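PDB 3I44: aldehyde dehydrogenase from Bartonella henselae, which probably oxidises aldehydes to the corresponding carboxylic acids, using NAD+ or NADP+ as the hydride acceptor. Local coordinates for residues A[429-434]-A[452-457]; A[26-31]-A[223-228]; A[349-354]-A[383-388]; A[92-97]-A[209-214]. The protein carries 1 engineered substitution. All blocks are in the same frame, centred on the assembly; numbering follows the deposited sequence.

Interaction 1: residues A[429-434]-A[452-457]; sequences YGLTNY and SGMVEV
The bend of Met454 at chi3 (-70°) folds its CE back across Leu431 and Thr432, while Ser452 chi1 (50°) places OG between its own backbone N and carbonyl carbon, within range of Met454 O. CE lies 3.3 Å from Thr432 OG1 and, in a tighter than usual carbon contact, 3.5 Å from Leu431 CD1. Met454 O takes two donors from opposite faces of its carbonyl plane: Asn433 N at 3.1 Å and Ser452 OG at 2.8 Å. Farther along, Glu456 runs beside the Tyr434 ring, OE1 being 3.6 Å from CE1, with carboxylate and ring planes 62° apart. One water bridges Thr432 OG1 and Glu456 OE2, 2.6 Å from each. Parallel register is set by Met454 N to Leu431 O (2.9 Å) and Glu456 N to Asn433 O (3.0 Å). These strands, with helix 440-449 between them, form a beta-alpha-beta unit, and a strand of the second subunit pairs with Met454 and Val455, continuing the sheet across the dimer interface.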
loop_
_atom_site.group_PDB
_atom_site.type_symbol
_atom_site.label_atom_id
_atom_site.label_comp_id
_atom_site.label_asym_id
_atom_site.label_seq_id
_atom_site.Cartn_x
_atom_site.Cartn_y
_atom_site.Cartn_z
ATOM N N TYR A 429 -14.263 -7.562 -8.220
ATOM C CA TYR A 429 -13.559 -8.367 -7.239
ATOM C C TYR A 429 -12.429 -9.129 -7.933
ATOM O O TYR A 429 -12.329 -9.072 -9.169
ATOM C CB TYR A 429 -14.507 -9.363 -6.603
ATOM C CG TYR A 429 -15.529 -8.786 -5.646
ATOM C CD1 TYR A 429 -15.133 -8.199 -4.465
ATOM C CD2 TYR A 429 -16.899 -8.873 -5.913
ATOM C CE1 TYR A 429 -16.052 -7.690 -3.582
ATOM C CE2 TYR A 429 -17.828 -8.351 -5.054
ATOM C CZ TYR A 429 -17.411 -7.760 -3.887
ATOM O OH TYR A 429 -18.324 -7.267 -2.988
ATOM N N GLY A 430 -11.592 -9.820 -7.149
ATOM C CA GLY A 430 -10.492 -10.628 -7.703
ATOM C C GLY A 430 -9.700 -11.308 -6.614
ATOM O O GLY A 430 -8.491 -11.043 -6.448
ATOM N N LEU A 431 -10.388 -12.156 -5.845
ATOM C CA LEU A 431 -9.773 -12.791 -4.717
ATOM C C LEU A 431 -9.211 -14.156 -5.192
ATOM O O LEU A 431 -8.040 -14.209 -5.566
ATOM C CB LEU A 431 -10.717 -12.857 -3.528
ATOM C CG LEU A 431 -10.155 -13.382 -2.208
ATOM C CD1 LEU A 431 -8.829 -12.662 -1.754
ATOM C CD2 LEU A 431 -11.212 -13.284 -1.073
ATOM N N THR A 432 -10.032 -15.217 -5.206
ATOM C CA THR A 432 -9.646 -16.530 -5.783
ATOM C C THR A 432 -10.544 -16.866 -6.935
ATOM O O THR A 432 -11.774 -16.831 -6.797
ATOM C CB THR A 432 -9.772 -17.680 -4.767
ATOM O OG1 THR A 432 -9.036 -17.367 -3.580
ATOM C CG2 THR A 432 -9.219 -18.974 -5.346
ATOM N N ASN A 433 -9.952 -17.206 -8.073
ATOM C CA ASN A 433 -10.663 -17.847 -9.155
ATOM C C ASN A 433 -10.175 -19.304 -9.239
ATOM O O ASN A 433 -9.066 -19.619 -8.780
ATOM C CB ASN A 433 -10.390 -17.130 -10.475
ATOM C CG ASN A 433 -11.205 -15.838 -10.637
ATOM O OD1 ASN A 433 -12.378 -15.807 -10.304
ATOM N ND2 ASN A 433 -10.581 -14.786 -11.182
ATOM N N TYR A 434 -10.995 -20.164 -9.855
ATOM C CA TYR A 434 -10.819 -21.611 -9.860
ATOM C C TYR A 434 -10.954 -22.124 -11.300
ATOM O O TYR A 434 -11.781 -21.630 -12.100
ATOM C CB TYR A 434 -11.857 -22.287 -8.956
ATOM C CG TYR A 434 -11.843 -21.818 -7.512
ATOM C CD1 TYR A 434 -11.282 -22.605 -6.519
ATOM C CD2 TYR A 434 -12.395 -20.581 -7.136
ATOM C CE1 TYR A 434 -11.250 -22.178 -5.173
ATOM C CE2 TYR A 434 -12.373 -20.163 -5.816
ATOM C CZ TYR A 434 -11.789 -20.966 -4.831
ATOM O OH TYR A 434 -11.753 -20.581 -3.502
ATOM N N SER A 452 -7.125 -12.216 -10.695
ATOM C CA SER A 452 -7.293 -12.448 -9.278
ATOM C C SER A 452 -5.932 -12.539 -8.586
ATOM O O SER A 452 -4.907 -12.775 -9.224
ATOM C CB SER A 452 -8.128 -13.715 -9.025
ATOM O OG SER A 452 -7.652 -14.842 -9.757
ATOM N N GLY A 453 -5.927 -12.344 -7.286
ATOM C CA GLY A 453 -4.724 -12.539 -6.489
ATOM C C GLY A 453 -4.330 -13.989 -6.345
ATOM O O GLY A 453 -3.151 -14.279 -6.131
ATOM N N MET A 454 -5.318 -14.896 -6.405
ATOM C CA MET A 454 -5.096 -16.348 -6.252
ATOM C C MET A 454 -5.850 -17.133 -7.308
ATOM O O MET A 454 -6.928 -16.720 -7.767
ATOM C CB MET A 454 -5.532 -16.820 -4.861
ATOM C CG MET A 454 -4.743 -16.205 -3.728
ATOM S SD MET A 454 -5.322 -16.494 -2.074
ATOM C CE MET A 454 -6.844 -15.478 -2.085
ATOM N N VAL A 455 -5.269 -18.259 -7.714
ATOM C CA VAL A 455 -5.931 -19.157 -8.672
ATOM C C VAL A 455 -5.681 -20.562 -8.142
ATOM O O VAL A 455 -4.535 -20.952 -7.972
ATOM C CB VAL A 455 -5.415 -18.986 -10.091
ATOM C CG1 VAL A 455 -6.131 -19.925 -11.116
ATOM C CG2 VAL A 455 -5.580 -17.551 -10.565
ATOM N N GLU A 456 -6.758 -21.288 -7.834
ATOM C CA GLU A 456 -6.672 -22.728 -7.486
ATOM C C GLU A 456 -7.060 -23.604 -8.678
ATOM O O GLU A 456 -8.206 -23.559 -9.156
ATOM C CB GLU A 456 -7.534 -23.066 -6.278
ATOM C CG GLU A 456 -7.058 -22.314 -5.024
ATOM C CD GLU A 456 -7.776 -22.717 -3.745
ATOM O OE1 GLU A 456 -8.413 -23.808 -3.714
ATOM O OE2 GLU A 456 -7.684 -21.901 -2.795
ATOM N N VAL A 457 -6.097 -24.399 -9.136
ATOM C CA VAL A 457 -6.285 -25.299 -10.289
ATOM C C VAL A 457 -6.516 -26.730 -9.838
ATOM O O VAL A 457 -5.739 -27.292 -9.028
ATOM C CB VAL A 457 -5.034 -25.252 -11.223
ATOM C CG1 VAL A 457 -5.164 -26.200 -12.489
ATOM C CG2 VAL A 457 -4.788 -23.827 -11.669
HETATM O O HOH W 1 -7.584 -19.296 -2.496
#

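Interaction 2: residues A[26-31]-A[223-228]; sequences RKFYIN and LINGDG
Leu223 N donates to Tyr29 O at 2.8 Å, the shortest polar bond between the segments, and the return bond from Tyr29 N to Leu223 O measures 2.9 Å. Because each residue both donates to and accepts from the other, Tyr29 and Leu223 form a hydrogen-bonded antiparallel pair, here a single bridge. It ties strand 23-30 to the end of strand 221-223, where the chain leaves the sheet toward helix 228-237.

Beside this bridge, the Phe28 ring lies along the departing chain. The CA of Ile224 sits over one ring face, 4.3 Å from the centroid and 25° off the normal, a CH-pi contact shifted toward the rim. At the far part of the ring, Phe28 CE1 is 3.4 Å from Asn225 N and 3.9 Å from Asn225 CB. Ile224 chi1 (60°) leaves CG2 anti to the carbonyl carbon, and this methyl touches both Phe28 CD2, at 4.1 Å, and Ile30 CD1, at 3.9 Å. The Ile224 side chain also touches Ala65 and Ala68 of helix 62-79.

The polar end of Tyr29 is engaged elsewhere, by Asp212 of helix 202-213. The contact thus divides its chemistry: two directional main-chain bonds fix the register at one residue pair, and apolar packing from Phe28 and Ile30 continues the contact onto buried Ile224 and Asn225, without further directional bonds.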
loop_
_atom_site.group_PDB
_atom_site.type_symbol
_atom_site.label_atom_id
_atom_site.label_comp_id
_atom_site.label_asym_id
_atom_site.label_seq_id
_atom_site.Cartn_x
_atom_site.Cartn_y
_atom_site.Cartn_z
ATOM N N ARG A 26 -18.258 -8.635 29.444
ATOM C CA ARG A 26 -18.335 -7.202 29.244
ATOM C C ARG A 26 -16.975 -6.526 29.276
ATOM O O ARG A 26 -16.890 -5.342 28.969
ATOM C CB ARG A 26 -19.214 -6.548 30.335
ATOM C CG ARG A 26 -20.725 -6.805 30.217
ATOM C CD ARG A 26 -21.461 -5.930 31.244
ATOM N NE ARG A 26 -22.911 -5.958 31.084
ATOM C CZ ARG A 26 -23.691 -6.946 31.518
ATOM N NH1 ARG A 26 -23.188 -8.013 32.133
ATOM N NH2 ARG A 26 -24.999 -6.861 31.332
ATOM N N LYS A 27 -15.934 -7.246 29.683
ATOM C CA LYS A 27 -14.653 -6.627 29.966
ATOM C C LYS A 27 -13.807 -6.560 28.686
ATOM O O LYS A 27 -14.088 -7.286 27.709
ATOM C CB LYS A 27 -13.912 -7.385 31.068
ATOM C CG LYS A 27 -14.518 -7.236 32.515
ATOM C CD LYS A 27 -13.639 -7.989 33.523
ATOM C CE LYS A 27 -14.340 -8.282 34.856
ATOM N NZ LYS A 27 -14.731 -7.029 35.506
ATOM N N PHE A 28 -12.816 -5.649 28.707
ATOM C CA PHE A 28 -11.790 -5.491 27.666
ATOM C C PHE A 28 -10.430 -5.935 28.227
ATOM O O PHE A 28 -10.251 -5.949 29.432
ATOM C CB PHE A 28 -11.710 -4.037 27.202
ATOM C CG PHE A 28 -13.006 -3.481 26.652
ATOM C CD1 PHE A 28 -13.919 -4.287 26.005
ATOM C CD2 PHE A 28 -13.285 -2.125 26.763
ATOM C CE1 PHE A 28 -15.100 -3.769 25.502
ATOM C CE2 PHE A 28 -14.459 -1.589 26.237
ATOM C CZ PHE A 28 -15.377 -2.416 25.614
ATOM N N TYR A 29 -9.505 -6.345 27.362
ATOM C CA TYR A 29 -8.170 -6.765 27.798
ATOM C C TYR A 29 -7.179 -5.659 27.411
ATOM O O TYR A 29 -6.829 -5.468 26.221
ATOM C CB TYR A 29 -7.774 -8.126 27.220
ATOM C CG TYR A 29 -6.455 -8.661 27.754
ATOM C CD1 TYR A 29 -6.364 -9.234 29.020
ATOM C CD2 TYR A 29 -5.307 -8.607 26.984
ATOM C CE1 TYR A 29 -5.149 -9.737 29.518
ATOM C CE2 TYR A 29 -4.104 -9.107 27.449
ATOM C CZ TYR A 29 -4.021 -9.657 28.725
ATOM O OH TYR A 29 -2.811 -10.131 29.176
ATOM N N ILE A 30 -6.801 -4.870 28.418
ATOM C CA ILE A 30 -5.967 -3.706 28.203
ATOM C C ILE A 30 -4.814 -3.731 29.214
ATOM O O ILE A 30 -5.042 -3.849 30.411
ATOM C CB ILE A 30 -6.741 -2.387 28.323
ATOM C CG1 ILE A 30 -7.921 -2.356 27.331
ATOM C CG2 ILE A 30 -5.779 -1.216 28.051
ATOM C CD1 ILE A 30 -8.880 -1.106 27.422
ATOM N N ASN A 31 -3.588 -3.649 28.698
ATOM C CA ASN A 31 -2.396 -3.599 29.511
ATOM C C ASN A 31 -2.288 -4.768 30.491
ATOM O O ASN A 31 -1.983 -4.587 31.659
ATOM C CB ASN A 31 -2.320 -2.245 30.239
ATOM C CG ASN A 31 -0.887 -1.800 30.512
ATOM O OD1 ASN A 31 0.078 -2.233 29.863
ATOM N ND2 ASN A 31 -0.748 -0.913 31.462
ATOM N N LEU A 223 -7.310 -5.901 23.520
ATOM C CA LEU A 223 -8.571 -6.216 22.876
ATOM C C LEU A 223 -9.673 -5.322 23.444
ATOM O O LEU A 223 -9.869 -5.271 24.671
ATOM C CB LEU A 223 -8.931 -7.720 23.020
ATOM C CG LEU A 223 -10.268 -8.173 22.360
ATOM C CD1 LEU A 223 -10.294 -9.673 22.058
ATOM C CD2 LEU A 223 -11.475 -7.831 23.242
ATOM N N ILE A 224 -10.330 -4.589 22.554
ATOM C CA ILE A 224 -11.542 -3.851 22.892
ATOM C C ILE A 224 -12.636 -4.277 21.919
ATOM O O ILE A 224 -12.369 -4.482 20.734
ATOM C CB ILE A 224 -11.360 -2.303 22.839
ATOM C CG1 ILE A 224 -10.942 -1.845 21.434
ATOM C CG2 ILE A 224 -10.380 -1.855 23.916
ATOM C CD1 ILE A 224 -10.807 -0.348 21.262
ATOM N N ASN A 225 -13.847 -4.475 22.418
ATOM C CA ASN A 225 -14.993 -4.741 21.545
ATOM C C ASN A 225 -15.616 -3.430 21.113
ATOM O O ASN A 225 -15.376 -2.371 21.722
ATOM C CB ASN A 225 -16.020 -5.641 22.238
ATOM C CG ASN A 225 -15.543 -7.075 22.368
ATOM O OD1 ASN A 225 -15.586 -7.674 23.449
ATOM N ND2 ASN A 225 -15.047 -7.621 21.272
ATOM N N GLY A 226 -16.374 -3.475 20.018
ATOM C CA GLY A 226 -16.981 -2.268 19.512
ATOM C C GLY A 226 -17.478 -2.506 18.124
ATOM O O GLY A 226 -17.299 -3.613 17.593
ATOM N N ASP A 227 -18.083 -1.475 17.530
ATOM C CA ASP A 227 -18.636 -1.597 16.176
ATOM C C ASP A 227 -17.762 -0.895 15.164
ATOM O O ASP A 227 -16.766 -0.270 15.524
ATOM C CB ASP A 227 -20.109 -1.128 16.123
ATOM C CG ASP A 227 -20.286 0.394 16.164
ATOM O OD1 ASP A 227 -19.340 1.171 16.441
ATOM O OD2 ASP A 227 -21.436 0.809 15.891
ATOM N N GLY A 228 -18.129 -1.002 13.892
ATOM C CA GLY A 228 -17.350 -0.372 12.833
ATOM C C GLY A 228 -17.468 1.137 12.839
ATOM O O GLY A 228 -16.470 1.865 12.730
#

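Interaction 3: residues A[349-354]-A[383-388]; sequences EQYDKI and YYVRPT
Apolar packing carries most of the contact between Tyr351 and Ile354 on helix 348-363 and the segment 383-388. With Tyr351 CG anti to the backbone N (chi1 176°), the ring extends toward the loop, where it and the Val385 side chain lie antiparallel alongside each other, CD1 reaching Val385 CG2 at 3.7 Å. Closer to the main chain, the CB atoms of Tyr351 and Tyr383 are 4.0 Å apart. One turn along the helix, Ile354 CG2 meets the other valine branch, Val385 CG1, at 3.9 Å, so Val385 offers one methyl to each helix residue.

Polar contact is limited to an oxygen at a ring edge: Tyr384 O lies near the plane of the Tyr351 ring, 3.3 Å from CE1. Tyr383 also makes backbone hydrogen bonds with Pro48 and Val345, outside the two segments.

Tyr384 O is buried here with no hydrogen-bond partner in the model. The weakly positive ring edge is probably a partial substitute, and shape rather than directional bonding joins helix to loop.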
loop_
_atom_site.group_PDB
_atom_site.type_symbol
_atom_site.label_atom_id
_atom_site.label_comp_id
_atom_site.label_asym_id
_atom_site.label_seq_id
_atom_site.Cartn_x
_atom_site.Cartn_y
_atom_site.Cartn_z
ATOM N N GLU A 349 -29.723 -10.132 10.018
ATOM C CA GLU A 349 -29.413 -9.170 8.961
ATOM C C GLU A 349 -28.773 -9.849 7.749
ATOM O O GLU A 349 -29.093 -9.514 6.595
ATOM C CB GLU A 349 -28.476 -8.079 9.485
ATOM N N GLN A 350 -27.850 -10.775 8.005
ATOM C CA GLN A 350 -27.297 -11.602 6.923
ATOM C C GLN A 350 -28.359 -12.483 6.269
ATOM O O GLN A 350 -28.495 -12.495 5.040
ATOM C CB GLN A 350 -26.124 -12.450 7.427
ATOM C CG GLN A 350 -24.861 -11.633 7.622
ATOM C CD GLN A 350 -24.354 -11.037 6.335
ATOM O OE1 GLN A 350 -24.432 -9.810 6.114
ATOM N NE2 GLN A 350 -23.848 -11.892 5.456
ATOM N N TYR A 351 -29.139 -13.176 7.079
ATOM C CA TYR A 351 -30.258 -13.945 6.563
ATOM C C TYR A 351 -31.184 -13.092 5.685
ATOM O O TYR A 351 -31.495 -13.503 4.576
ATOM C CB TYR A 351 -31.018 -14.656 7.703
ATOM C CG TYR A 351 -32.253 -15.402 7.273
ATOM C CD1 TYR A 351 -32.207 -16.772 6.992
ATOM C CD2 TYR A 351 -33.482 -14.750 7.182
ATOM C CE1 TYR A 351 -33.326 -17.449 6.582
ATOM C CE2 TYR A 351 -34.616 -15.427 6.794
ATOM C CZ TYR A 351 -34.534 -16.778 6.496
ATOM O OH TYR A 351 -35.656 -17.450 6.090
ATOM N N ASP A 352 -31.571 -11.896 6.143
ATOM C CA ASP A 352 -32.481 -11.068 5.357
ATOM C C ASP A 352 -31.832 -10.650 4.017
ATOM O O ASP A 352 -32.486 -10.696 2.979
ATOM C CB ASP A 352 -32.993 -9.853 6.145
ATOM C CG ASP A 352 -33.893 -10.243 7.345
ATOM O OD1 ASP A 352 -34.511 -11.333 7.342
ATOM O OD2 ASP A 352 -33.954 -9.461 8.328
ATOM N N LYS A 353 -30.542 -10.291 4.037
ATOM C CA LYS A 353 -29.827 -9.908 2.794
ATOM C C LYS A 353 -29.803 -11.073 1.801
ATOM O O LYS A 353 -29.968 -10.879 0.599
ATOM C CB LYS A 353 -28.376 -9.447 3.094
ATOM C CG LYS A 353 -28.251 -7.975 3.553
ATOM C CD LYS A 353 -26.956 -7.706 4.390
ATOM C CE LYS A 353 -25.646 -7.946 3.586
ATOM N NZ LYS A 353 -24.385 -7.687 4.411
ATOM N N ILE A 354 -29.593 -12.290 2.314
ATOM C CA ILE A 354 -29.498 -13.468 1.453
ATOM C C ILE A 354 -30.865 -13.789 0.850
ATOM O O ILE A 354 -30.992 -14.070 -0.370
ATOM C CB ILE A 354 -28.925 -14.696 2.208
ATOM C CG1 ILE A 354 -27.473 -14.442 2.642
ATOM C CG2 ILE A 354 -29.027 -15.962 1.291
ATOM C CD1 ILE A 354 -26.939 -15.367 3.810
ATOM N N TYR A 383 -31.133 -18.964 11.791
ATOM C CA TYR A 383 -30.963 -18.310 10.499
ATOM C C TYR A 383 -30.540 -19.326 9.418
ATOM O O TYR A 383 -29.502 -19.179 8.771
ATOM C CB TYR A 383 -29.938 -17.166 10.639
ATOM C CG TYR A 383 -30.216 -16.279 11.861
ATOM C CD1 TYR A 383 -31.486 -15.715 12.077
ATOM C CD2 TYR A 383 -29.235 -16.048 12.820
ATOM C CE1 TYR A 383 -31.755 -14.943 13.230
ATOM C CE2 TYR A 383 -29.492 -15.285 13.950
ATOM C CZ TYR A 383 -30.759 -14.714 14.145
ATOM O OH TYR A 383 -31.006 -13.962 15.287
ATOM N N TYR A 384 -31.379 -20.332 9.198
ATOM C CA TYR A 384 -31.072 -21.392 8.228
ATOM C C TYR A 384 -31.506 -21.022 6.843
ATOM O O TYR A 384 -32.680 -20.665 6.622
ATOM C CB TYR A 384 -31.750 -22.691 8.642
ATOM C CG TYR A 384 -31.226 -23.201 9.963
ATOM C CD1 TYR A 384 -29.989 -23.834 10.039
ATOM C CD2 TYR A 384 -31.959 -23.065 11.128
ATOM C CE1 TYR A 384 -29.496 -24.306 11.241
ATOM C CE2 TYR A 384 -31.462 -23.531 12.348
ATOM C CZ TYR A 384 -30.233 -24.150 12.390
ATOM O OH TYR A 384 -29.754 -24.622 13.580
ATOM N N VAL A 385 -30.553 -21.086 5.913
ATOM C CA VAL A 385 -30.777 -20.775 4.532
ATOM C C VAL A 385 -30.731 -22.109 3.786
ATOM O O VAL A 385 -29.916 -22.981 4.096
ATOM C CB VAL A 385 -29.708 -19.787 3.994
ATOM C CG1 VAL A 385 -29.905 -19.514 2.500
ATOM C CG2 VAL A 385 -29.727 -18.466 4.776
ATOM N N ARG A 386 -31.608 -22.263 2.809
ATOM C CA ARG A 386 -31.659 -23.481 2.018
ATOM C C ARG A 386 -30.543 -23.484 0.988
ATOM O O ARG A 386 -30.407 -22.516 0.233
ATOM C CB ARG A 386 -33.006 -23.566 1.272
ATOM C CG ARG A 386 -34.224 -23.655 2.165
ATOM C CD ARG A 386 -35.517 -23.270 1.449
ATOM N NE ARG A 386 -35.891 -24.226 0.405
ATOM C CZ ARG A 386 -36.783 -23.973 -0.551
ATOM N NH1 ARG A 386 -37.396 -22.799 -0.617
ATOM N NH2 ARG A 386 -37.090 -24.904 -1.448
ATOM N N PRO A 387 -29.790 -24.597 0.875
ATOM C CA PRO A 387 -28.863 -24.692 -0.241
ATOM C C PRO A 387 -29.576 -24.467 -1.566
ATOM O O PRO A 387 -30.520 -25.185 -1.903
ATOM C CB PRO A 387 -28.332 -26.115 -0.139
ATOM C CG PRO A 387 -28.456 -26.469 1.266
ATOM C CD PRO A 387 -29.666 -25.733 1.795
ATOM N N THR A 388 -29.140 -23.471 -2.312
ATOM C CA THR A 388 -29.862 -23.010 -3.491
ATOM C C THR A 388 -28.958 -22.979 -4.714
ATOM O O THR A 388 -27.794 -22.560 -4.632
ATOM C CB THR A 388 -30.454 -21.580 -3.191
ATOM O OG1 THR A 388 -31.327 -21.677 -2.054
ATOM C CG2 THR A 388 -31.202 -21.005 -4.395
#

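Interaction 4: residues A[92-97]-A[209-214]; sequences EKILEI and EILDEA
The local axes of helix segments 92-97 and 209-213, parts of helices 84-100 and 202-213, make an angle of 124° and approach to 8.9 Å, a helix-helix packing in which Ile94 and Ile97 face Ile210, Leu211 and Ala214. The second helix connects parallel strands 191-195 and 221-223, as the crossover of a beta-alpha-beta unit in what is, by family, probably the cofactor-binding domain. Close backbone approach occurs at Ala214, whose CB sits between two isoleucines, 3.8 Å from Ile94 CG1 and 3.9 Å from Ile97 CD1. Ile94 CD1 continues inward to Leu211 CD1 at 3.8 Å, and helix 174-188 adds Leu186 against Ile94 and Val182 against Leu211. Ile97 and Ile210 overlap in antiparallel fashion, their CG2 methyls 3.7 Å apart. At the solvent side, Lys93 CG brushes Ala214 CA, while its NZ makes a salt bridge to Glu96 on its own helix. Glu213, extended from a chi1 of -173°, has a salt bridge to Lys100 through OE1, and its other oxygen, OE2, rests 3.6 Å from Ile97 CG2.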
loop_
_atom_site.group_PDB
_atom_site.type_symbol
_atom_site.label_atom_id
_atom_site.label_comp_id
_atom_site.label_asym_id
_atom_site.label_seq_id
_atom_site.Cartn_x
_atom_site.Cartn_y
_atom_site.Cartn_z
ATOM N N GLU A 92 5.585 -19.684 20.068
ATOM C CA GLU A 92 5.527 -21.130 20.339
ATOM C C GLU A 92 4.687 -21.431 21.568
ATOM O O GLU A 92 3.919 -22.388 21.584
ATOM C CB GLU A 92 6.945 -21.735 20.355
ATOM C CG GLU A 92 7.594 -21.647 18.900
ATOM C CD GLU A 92 8.871 -22.501 18.744
ATOM O OE1 GLU A 92 9.424 -22.962 19.794
ATOM O OE2 GLU A 92 9.305 -22.733 17.579
ATOM N N LYS A 93 4.811 -20.597 22.590
ATOM C CA LYS A 93 4.009 -20.735 23.798
ATOM C C LYS A 93 2.512 -20.501 23.509
ATOM O O LYS A 93 1.646 -21.251 23.961
ATOM C CB LYS A 93 4.516 -19.768 24.871
ATOM C CG LYS A 93 3.879 -19.965 26.275
ATOM C CD LYS A 93 3.868 -21.468 26.635
ATOM C CE LYS A 93 4.239 -21.773 28.054
ATOM N NZ LYS A 93 4.846 -23.152 28.116
ATOM N N ILE A 94 2.223 -19.501 22.682
ATOM C CA ILE A 94 0.866 -19.224 22.274
ATOM C C ILE A 94 0.279 -20.455 21.564
ATOM O O ILE A 94 -0.830 -20.840 21.842
ATOM C CB ILE A 94 0.812 -17.980 21.372
ATOM C CG1 ILE A 94 1.033 -16.702 22.213
ATOM C CG2 ILE A 94 -0.541 -17.942 20.563
ATOM C CD1 ILE A 94 1.273 -15.405 21.323
ATOM N N LEU A 95 1.018 -21.046 20.625
ATOM C CA LEU A 95 0.573 -22.238 19.938
ATOM C C LEU A 95 0.267 -23.383 20.915
ATOM O O LEU A 95 -0.754 -24.045 20.791
ATOM C CB LEU A 95 1.627 -22.707 18.942
ATOM C CG LEU A 95 1.263 -23.971 18.139
ATOM C CD1 LEU A 95 -0.095 -23.791 17.398
ATOM C CD2 LEU A 95 2.375 -24.346 17.158
ATOM N N GLU A 96 1.187 -23.623 21.850
ATOM C CA GLU A 96 1.004 -24.666 22.862
ATOM C C GLU A 96 -0.296 -24.449 23.647
ATOM O O GLU A 96 -1.057 -25.386 23.817
ATOM C CB GLU A 96 2.192 -24.721 23.817
ATOM C CG GLU A 96 1.889 -25.539 25.038
ATOM C CD GLU A 96 3.068 -25.693 25.956
ATOM O OE1 GLU A 96 3.961 -24.835 25.976
ATOM O OE2 GLU A 96 3.061 -26.678 26.695
ATOM N N ILE A 97 -0.559 -23.229 24.113
ATOM C CA ILE A 97 -1.787 -22.978 24.856
ATOM C C ILE A 97 -3.010 -23.025 23.916
ATOM O O ILE A 97 -4.060 -23.515 24.289
ATOM C CB ILE A 97 -1.715 -21.654 25.672
ATOM C CG1 ILE A 97 -0.613 -21.758 26.750
ATOM C CG2 ILE A 97 -3.058 -21.342 26.271
ATOM C CD1 ILE A 97 0.086 -20.428 27.058
ATOM N N GLU A 209 -7.280 -14.545 26.246
ATOM C CA GLU A 209 -6.896 -15.360 27.406
ATOM C C GLU A 209 -5.704 -16.262 27.116
ATOM O O GLU A 209 -4.912 -16.530 28.001
ATOM C CB GLU A 209 -8.045 -16.251 27.872
ATOM C CG GLU A 209 -9.237 -15.517 28.445
ATOM C CD GLU A 209 -10.346 -16.497 28.866
ATOM O OE1 GLU A 209 -10.043 -17.551 29.430
ATOM O OE2 GLU A 209 -11.513 -16.255 28.586
ATOM N N ILE A 210 -5.636 -16.809 25.902
ATOM C CA ILE A 210 -4.472 -17.598 25.491
ATOM C C ILE A 210 -3.191 -16.768 25.619
ATOM O O ILE A 210 -2.218 -17.229 26.230
ATOM C CB ILE A 210 -4.678 -18.207 24.120
ATOM C CG1 ILE A 210 -5.761 -19.288 24.236
ATOM C CG2 ILE A 210 -3.376 -18.872 23.556
ATOM C CD1 ILE A 210 -6.415 -19.717 22.903
ATOM N N LEU A 211 -3.224 -15.523 25.129
ATOM C CA LEU A 211 -2.050 -14.656 25.092
ATOM C C LEU A 211 -1.661 -14.232 26.512
ATOM O O LEU A 211 -0.500 -14.130 26.864
ATOM C CB LEU A 211 -2.283 -13.410 24.211
ATOM C CG LEU A 211 -1.750 -13.565 22.784
ATOM C CD1 LEU A 211 -2.377 -14.775 22.079
ATOM C CD2 LEU A 211 -1.992 -12.275 21.995
ATOM N N ASP A 212 -2.663 -14.043 27.338
ATOM C CA ASP A 212 -2.433 -13.678 28.719
ATOM C C ASP A 212 -1.754 -14.827 29.471
ATOM O O ASP A 212 -0.822 -14.606 30.210
ATOM C CB ASP A 212 -3.772 -13.347 29.341
ATOM C CG ASP A 212 -3.651 -12.916 30.779
ATOM O OD1 ASP A 212 -2.921 -11.969 31.066
ATOM O OD2 ASP A 212 -4.330 -13.521 31.596
ATOM N N GLU A 213 -2.233 -16.055 29.253
ATOM C CA GLU A 213 -1.636 -17.255 29.858
ATOM C C GLU A 213 -0.207 -17.494 29.339
ATOM O O GLU A 213 0.640 -18.042 30.049
ATOM C CB GLU A 213 -2.511 -18.480 29.604
ATOM C CG GLU A 213 -2.031 -19.751 30.350
ATOM C CD GLU A 213 -2.935 -20.983 30.179
ATOM O OE1 GLU A 213 -2.468 -22.096 30.525
ATOM O OE2 GLU A 213 -4.088 -20.858 29.698
ATOM N N ALA A 214 0.052 -17.077 28.103
ATOM C CA ALA A 214 1.401 -17.110 27.515
ATOM C C ALA A 214 2.342 -16.068 28.123
ATOM O O ALA A 214 3.517 -16.028 27.777
ATOM C CB ALA A 214 1.324 -16.924 25.984
#

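All four contacts are largely buried; only interaction 4 includes exposed touching residues, Lys93 and Glu213. Interactions 1 and 2 use main-chain bonding, a parallel ladder in the first and one antiparallel bridge in the second, whereas interactions 3 and 4 rely on side-chain packing without hydrogen bonds between their segments. Interactions 2 and 4 share a neighbourhood: Tyr29 OH of 26-31 lies 2.6 Å from Asp212 OD1 of 209-214, a probable hydrogen bond, and helix 202-213 leads on to strand 221-223. Interaction 1 pairs two strands of another sheet, and interaction 3 packs a helix on the segment that runs into strand 388-391 of that sheet; their centres are 25 Å apart. Among the four, interaction 1 alone meets the second subunit.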